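Local structure of polyhedrin (Antheraea mylitta cypovirus 4, 5A8S) at residues Tyr32-Met37 / Leu192-Gly197. The protein probably forms the crystalline matrix of the viral polyhedra, the micrometre-sized occlusion bodies of this insect cypovirus. Sequence-based numbering, arbitrary orientation.
Sequences YVQDAM and LNRFNG
A single side chain, Arg194, bridges two β turns and carries the whole contact from its side, meeting both central residues of the opposing turn, Gln34 and Asp35. Its NH1 donates to Gln34 OE1 (3.1 Å) in the amide plane and on a lone pair. NH2 makes a long salt bridge of 3.5 Å to Asp35 OD2. A bend at chi3 (65°) accompanies the placing of CD 3.6 Å from Gln34 CB, the two chains running antiparallel alongside each other. Glutamine suits this place because its methylenes pack against the arginine while its amide both accepts from NH1 and, through NE2, donates to Arg187 O. Asp35, at the positive-phi corner of the type II turn Val33-Ala36, offers a carboxylate whose OD2 is held chiefly by Gln202, with a further hydrogen bond from Asn206. The main partner of Arg194 is Asp60, salt-bridged to NH1; arginine's several N-H groups serve all three residues, and its charge probably eases the closeness of Asp35 OD1 to Asp60 OD2. Arg148 NH2 of the second subunit hydrogen-bonds to Gln34 O. The contact thus ties the link between helix 15-29 and strand 38-45 to the loop between strand 179-185 and helix 200-205.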
# COMPACT_ATOMS: atom_id res chain seq x y z
N TYR A 32 10.09 -17.44 16.50
CA TYR A 32 10.23 -18.51 15.50
C TYR A 32 8.94 -19.30 15.25
O TYR A 32 8.89 -20.16 14.37
CB TYR A 32 11.33 -19.50 15.92
CG TYR A 32 12.68 -18.86 16.14
CD1 TYR A 32 13.21 -17.96 15.21
CD2 TYR A 32 13.43 -19.15 17.27
CE1 TYR A 32 14.45 -17.37 15.42
CE2 TYR A 32 14.66 -18.57 17.48
CZ TYR A 32 15.17 -17.68 16.56
OH TYR A 32 16.40 -17.11 16.78
N VAL A 33 7.89 -19.05 16.03
CA VAL A 33 6.61 -19.69 15.77
C VAL A 33 6.01 -18.94 14.59
O VAL A 33 5.78 -17.74 14.68
CB VAL A 33 5.66 -19.63 16.98
CG1 VAL A 33 4.32 -20.28 16.66
CG2 VAL A 33 6.30 -20.31 18.20
N GLN A 34 5.79 -19.63 13.47
CA GLN A 34 5.37 -18.94 12.24
C GLN A 34 4.11 -18.11 12.48
O GLN A 34 3.24 -18.49 13.26
CB GLN A 34 5.19 -19.94 11.10
CG GLN A 34 6.49 -20.64 10.69
CD GLN A 34 7.31 -19.85 9.67
OE1 GLN A 34 6.77 -19.03 8.92
NE2 GLN A 34 8.62 -20.11 9.64
N ASP A 35 4.04 -16.97 11.79
CA ASP A 35 3.01 -15.94 11.99
C ASP A 35 3.17 -15.15 13.30
O ASP A 35 2.28 -14.40 13.69
CB ASP A 35 1.58 -16.50 11.85
CG ASP A 35 0.81 -15.88 10.68
OD1 ASP A 35 1.28 -14.88 10.09
OD2 ASP A 35 -0.28 -16.38 10.34
N ALA A 36 4.30 -15.32 13.96
CA ALA A 36 4.73 -14.38 14.99
C ALA A 36 5.18 -13.10 14.29
O ALA A 36 5.52 -13.13 13.11
CB ALA A 36 5.88 -14.95 15.80
N MET A 37 5.19 -11.98 15.00
CA MET A 37 5.64 -10.73 14.41
C MET A 37 7.15 -10.74 14.14
O MET A 37 7.94 -11.34 14.88
CB MET A 37 5.26 -9.55 15.31
CG MET A 37 3.75 -9.40 15.50
SD MET A 37 2.89 -9.23 13.91
CE MET A 37 3.40 -7.59 13.44
N LEU A 192 8.46 -27.44 4.81
CA LEU A 192 7.16 -26.96 4.34
C LEU A 192 7.27 -25.51 3.89
O LEU A 192 7.96 -24.71 4.51
CB LEU A 192 6.11 -27.06 5.46
CG LEU A 192 4.66 -26.76 5.07
CD1 LEU A 192 3.93 -28.05 4.73
CD2 LEU A 192 3.95 -26.04 6.20
N ASN A 193 6.59 -25.17 2.80
CA ASN A 193 6.57 -23.81 2.28
C ASN A 193 5.24 -23.15 2.61
O ASN A 193 4.20 -23.51 2.05
CB ASN A 193 6.78 -23.82 0.76
CG ASN A 193 6.97 -22.42 0.18
OD1 ASN A 193 6.70 -21.41 0.84
ND2 ASN A 193 7.44 -22.35 -1.07
N ARG A 194 5.25 -22.18 3.53
CA ARG A 194 4.00 -21.56 3.97
C ARG A 194 3.42 -20.64 2.89
O ARG A 194 2.27 -20.19 3.00
CB ARG A 194 4.19 -20.82 5.30
CG ARG A 194 4.20 -21.77 6.52
CD ARG A 194 4.17 -20.99 7.83
NE ARG A 194 2.91 -20.28 7.96
CZ ARG A 194 2.80 -18.96 8.09
NH1 ARG A 194 3.88 -18.19 8.14
NH2 ARG A 194 1.59 -18.42 8.17
N PHE A 195 4.21 -20.37 1.86
CA PHE A 195 3.74 -19.62 0.69
C PHE A 195 3.22 -20.56 -0.40
O PHE A 195 2.98 -20.16 -1.54
CB PHE A 195 4.86 -18.73 0.12
CG PHE A 195 5.34 -17.68 1.08
CD1 PHE A 195 6.25 -18.00 2.08
CD2 PHE A 195 4.87 -16.38 1.00
CE1 PHE A 195 6.69 -17.05 2.98
CE2 PHE A 195 5.31 -15.41 1.90
CZ PHE A 195 6.23 -15.75 2.90
N ASN A 196 3.03 -21.83 -0.04
CA ASN A 196 2.67 -22.85 -1.00
C ASN A 196 1.35 -23.52 -0.66
O ASN A 196 1.01 -23.70 0.51
CB ASN A 196 3.78 -23.90 -1.06
CG ASN A 196 3.40 -25.08 -1.93
OD1 ASN A 196 3.33 -26.23 -1.46
ND2 ASN A 196 3.13 -24.81 -3.19
N GLY A 197 0.60 -23.88 -1.70
CA GLY A 197 -0.59 -24.68 -1.52
C GLY A 197 -1.55 -24.13 -0.49
O GLY A 197 -1.83 -22.93 -0.48